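Local coordinates for protein type II restriction enzyme AgeI (Thalassobius gelatinovorus, PDB 5DWA) that recognises the double-stranded DNA sequence 5'-ACCGGT-3' and, as a type II restriction endonuclease, cleaves it after the first A, at residues Val169-Arg174 with Leu194-Val199. Sequence-based numbering, arbitrary orientation. Where two conformers were deposited one is given.
With nucleotides of chain C; nucleotides of chain D.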
loop_
_atom_site.group_PDB
_atom_site.type_symbol
_atom_site.label_atom_id
_atom_site.label_comp_id
_atom_site.label_asym_id
_atom_site.label_seq_id
_atom_site.Cartn_x
_atom_site.Cartn_y
_atom_site.Cartn_z
ATOM N N VAL A 169 -9.999 5.662 4.019
ATOM C CA VAL A 169 -11.179 5.535 3.174
ATOM C C VAL A 169 -11.509 4.059 2.963
ATOM O O VAL A 169 -12.658 3.642 3.100
ATOM C CB VAL A 169 -10.974 6.210 1.823
ATOM C CG1 VAL A 169 -12.076 5.791 0.834
ATOM C CG2 VAL A 169 -10.914 7.724 1.992
ATOM N N SER A 170 -10.476 3.277 2.676
ATOM C CA SER A 170 -10.635 1.861 2.377
ATOM C C SER A 170 -9.553 1.094 3.102
ATOM O O SER A 170 -8.461 1.608 3.312
ATOM C CB SER A 170 -10.562 1.608 0.866
ATOM O OG SER A 170 -9.402 2.201 0.296
ATOM N N LEU A 171 -9.852 -0.149 3.468
ATOM C CA LEU A 171 -8.949 -0.916 4.319
ATOM C C LEU A 171 -7.942 -1.738 3.523
ATOM O O LEU A 171 -6.745 -1.690 3.818
ATOM C CB LEU A 171 -9.757 -1.818 5.250
ATOM C CG LEU A 171 -10.696 -1.086 6.211
ATOM C CD1 LEU A 171 -11.400 -2.075 7.137
ATOM C CD2 LEU A 171 -9.935 -0.023 7.025
ATOM N N ALA A 172 -8.427 -2.467 2.509
ATOM C CA ALA A 172 -7.605 -3.422 1.749
ATOM C C ALA A 172 -6.700 -4.173 2.715
ATOM O O ALA A 172 -7.174 -4.639 3.746
ATOM C CB ALA A 172 -6.793 -2.721 0.661
ATOM N N GLU A 173 -5.412 -4.290 2.421
ATOM C CA GLU A 173 -4.510 -4.790 3.457
ATOM C C GLU A 173 -3.668 -3.650 3.995
ATOM O O GLU A 173 -2.760 -3.848 4.803
ATOM C CB GLU A 173 -3.615 -5.914 2.933
ATOM C CG GLU A 173 -4.320 -7.258 2.808
ATOM C CD GLU A 173 -4.944 -7.732 4.110
ATOM O OE1 GLU A 173 -4.442 -7.390 5.206
ATOM O OE2 GLU A 173 -5.956 -8.453 4.034
ATOM N N ARG A 174 -3.990 -2.446 3.547
ATOM C CA ARG A 174 -3.260 -1.265 3.974
ATOM C C ARG A 174 -3.518 -0.948 5.444
ATOM O O ARG A 174 -2.711 -0.283 6.085
ATOM C CB ARG A 174 -3.631 -0.084 3.083
ATOM C CG ARG A 174 -2.943 -0.140 1.733
ATOM C CD ARG A 174 -3.417 0.962 0.816
ATOM N NE ARG A 174 -4.719 0.663 0.238
ATOM C CZ ARG A 174 -5.877 1.115 0.702
ATOM N NH1 ARG A 174 -5.913 1.944 1.745
ATOM N NH2 ARG A 174 -7.007 0.759 0.107
ATOM N N LEU A 194 -9.626 3.382 14.783
ATOM C CA LEU A 194 -9.721 3.193 13.340
ATOM C C LEU A 194 -11.024 3.815 12.848
ATOM O O LEU A 194 -12.103 3.348 13.199
ATOM C CB LEU A 194 -9.674 1.699 12.993
ATOM C CG LEU A 194 -9.736 1.359 11.503
ATOM C CD1 LEU A 194 -8.522 1.919 10.782
ATOM C CD2 LEU A 194 -9.835 -0.156 11.307
ATOM N N SER A 195 -10.910 4.872 12.049
ATOM C CA SER A 195 -12.071 5.508 11.445
ATOM C C SER A 195 -12.016 5.242 9.958
ATOM O O SER A 195 -10.982 5.465 9.332
ATOM C CB SER A 195 -12.091 7.011 11.727
ATOM O OG SER A 195 -12.131 7.249 13.124
ATOM N N THR A 196 -13.105 4.741 9.387
ATOM C CA THR A 196 -13.049 4.340 8.007
ATOM C C THR A 196 -14.360 4.557 7.291
ATOM O O THR A 196 -15.423 4.520 7.899
ATOM C CB THR A 196 -12.616 2.853 7.903
ATOM O OG1 THR A 196 -12.404 2.511 6.528
ATOM C CG2 THR A 196 -13.650 1.905 8.557
ATOM N N LEU A 197 -14.269 4.805 5.992
ATOM C CA LEU A 197 -15.454 4.793 5.147
ATOM C C LEU A 197 -15.739 3.375 4.660
ATOM O O LEU A 197 -16.790 3.132 4.051
ATOM C CB LEU A 197 -15.281 5.740 3.958
ATOM C CG LEU A 197 -15.133 7.208 4.351
ATOM C CD1 LEU A 197 -14.998 8.048 3.108
ATOM C CD2 LEU A 197 -16.324 7.649 5.181
ATOM N N ASP A 198 -14.803 2.459 4.918
ATOM C CA ASP A 198 -14.924 1.044 4.532
ATOM C C ASP A 198 -15.413 0.931 3.089
ATOM O O ASP A 198 -16.392 0.239 2.805
ATOM C CB ASP A 198 -15.865 0.296 5.488
ATOM C CG ASP A 198 -15.825 -1.230 5.298
ATOM O OD1 ASP A 198 -14.842 -1.751 4.729
ATOM O OD2 ASP A 198 -16.777 -1.906 5.742
ATOM N N VAL A 199 -14.747 1.648 2.193
ATOM C CA VAL A 199 -15.092 1.602 0.777
ATOM C C VAL A 199 -14.528 0.358 0.107
ATOM O O VAL A 199 -13.319 0.113 0.155
ATOM C CB VAL A 199 -14.570 2.837 0.020
ATOM C CG1 VAL A 199 -14.734 2.648 -1.505
ATOM C CG2 VAL A 199 -15.284 4.093 0.479
ATOM P P DC C 6 -5.529 5.978 1.927
ATOM O OP1 DC C 6 -6.712 6.430 2.641
ATOM O OP2 DC C 6 -4.688 4.866 2.402
ATOM O "O5'" DC C 6 -6.015 5.611 0.451
ATOM C "C5'" DC C 6 -6.709 6.564 -0.297
ATOM C "C4'" DC C 6 -6.923 6.036 -1.695
ATOM O "O4'" DC C 6 -5.650 5.734 -2.304
ATOM C "C3'" DC C 6 -7.761 4.773 -1.799
ATOM O "O3'" DC C 6 -8.587 4.902 -2.919
ATOM C "C2'" DC C 6 -6.718 3.665 -1.999
ATOM C "C1'" DC C 6 -5.622 4.394 -2.764
ATOM N N1 DC C 6 -4.262 3.891 -2.495
ATOM C C2 DC C 6 -3.437 3.468 -3.543
ATOM O O2 DC C 6 -3.869 3.459 -4.701
ATOM N N3 DC C 6 -2.181 3.049 -3.253
ATOM C C4 DC C 6 -1.740 3.078 -1.999
ATOM N N4 DC C 6 -0.499 2.650 -1.763
ATOM C C5 DC C 6 -2.552 3.538 -0.930
ATOM C C6 DC C 6 -3.788 3.937 -1.217
ATOM P P DG C 7 -10.041 4.233 -2.969
ATOM O OP1 DG C 7 -10.998 5.316 -3.284
ATOM O OP2 DG C 7 -10.272 3.354 -1.814
ATOM O "O5'" DG C 7 -9.954 3.279 -4.245
ATOM C "C5'" DG C 7 -9.605 3.790 -5.510
ATOM C "C4'" DG C 7 -9.393 2.635 -6.477
ATOM O "O4'" DG C 7 -8.123 1.995 -6.197
ATOM C "C3'" DG C 7 -10.431 1.528 -6.376
ATOM O "O3'" DG C 7 -10.598 0.966 -7.646
ATOM C "C2'" DG C 7 -9.773 0.533 -5.412
ATOM C "C1'" DG C 7 -8.322 0.627 -5.841
ATOM N N9 DG C 7 -7.371 0.353 -4.782
ATOM C C8 DG C 7 -7.628 0.192 -3.439
ATOM N N7 DG C 7 -6.546 0.033 -2.729
ATOM C C5 DG C 7 -5.514 0.132 -3.651
ATOM C C6 DG C 7 -4.116 0.048 -3.471
ATOM O O6 DG C 7 -3.486 -0.117 -2.417
ATOM N N1 DG C 7 -3.431 0.204 -4.665
ATOM C C2 DG C 7 -4.019 0.411 -5.888
ATOM N N2 DG C 7 -3.192 0.543 -6.928
ATOM N N3 DG C 7 -5.326 0.485 -6.072
ATOM C C4 DG C 7 -6.009 0.340 -4.915
ATOM P P DA D 4 -2.781 -10.959 2.051
ATOM O OP1 DA D 4 -1.871 -12.128 1.933
ATOM O OP2 DA D 4 -3.011 -10.322 3.366
ATOM O "O5'" DA D 4 -2.292 -9.829 1.033
ATOM C "C5'" DA D 4 -1.692 -10.210 -0.184
ATOM C "C4'" DA D 4 -1.560 -9.031 -1.120
ATOM O "O4'" DA D 4 -2.837 -8.739 -1.726
ATOM C "C3'" DA D 4 -1.100 -7.722 -0.473
ATOM O "O3'" DA D 4 -0.200 -7.106 -1.332
ATOM C "C2'" DA D 4 -2.384 -6.905 -0.412
ATOM C "C1'" DA D 4 -3.000 -7.350 -1.719
ATOM N N9 DA D 4 -4.401 -7.038 -1.866
ATOM C C8 DA D 4 -5.267 -6.612 -0.902
ATOM N N7 DA D 4 -6.484 -6.411 -1.341
ATOM C C5 DA D 4 -6.399 -6.731 -2.693
ATOM C C6 DA D 4 -7.341 -6.716 -3.737
ATOM N N6 DA D 4 -8.617 -6.368 -3.576
ATOM N N1 DA D 4 -6.918 -7.090 -4.960
ATOM C C2 DA D 4 -5.642 -7.441 -5.128
ATOM N N3 DA D 4 -4.668 -7.490 -4.227
ATOM C C4 DA D 4 -5.121 -7.118 -3.022
HETATM O O HOH W 1 -12.742 -1.052 3.129
#
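The backbone N of Val-199 donates to the carbonyl O of Val-169 at 3.0 Å and nearly straight (172°), joining the loop 169-174 to the turn of 194-199 just past the ends of the parallel neighbouring strands 159-168 and 191-196. That turn is an ST turn: chi1 of -173° swings Thr-196 OG1 over beside its own carbonyl carbon, from where it accepts from Asp-198 N at 2.9 Å and also bonds the carbonyl O of Lys-168. Beside the backbone bond, Val-169 and Val-199 lie alongside each other, CG1 of the first on CG2 of the second at 3.6 Å, while Leu-197 meets the other methyl of Val-169; Trp-67 packs on Val-169 and Leu-197. Leu-171 crosses Thr-196 at about a right angle, its CD2 3.6 Å from OG1, and a water accepts from Leu-171 N and reaches Asp-198 OD1, which also accepts from Glu-214 N, while OD2 bonds Thr-244.

On the DNA side, Ser-170 OG donates to DG7 OP2 of chain C at 2.6 Å. Arg-174 holds this serine with both terminal nitrogens, NH2 to OG and NH1 to the carbonyl O, the latter from above the carbonyl plane. The bend at chi3 (-78°) turns the guanidinium toward the guanine of DG7, where NH2 reaches N7 at 3.0 Å and NE makes a weak bond to O6; C2' of DC6 of chain C lies over one face, toward its rim. A leucine in place of Arg-174 would probably leave N7 and O6 without these donors and Ser-170 freer to turn away from the phosphate. One arginine reaching N7 and, weakly, O6 resembles the familiar major-groove reading of guanine, seen here in a pre-specific complex on a loop beyond the central sheet of a PD-(D/E)XK nuclease.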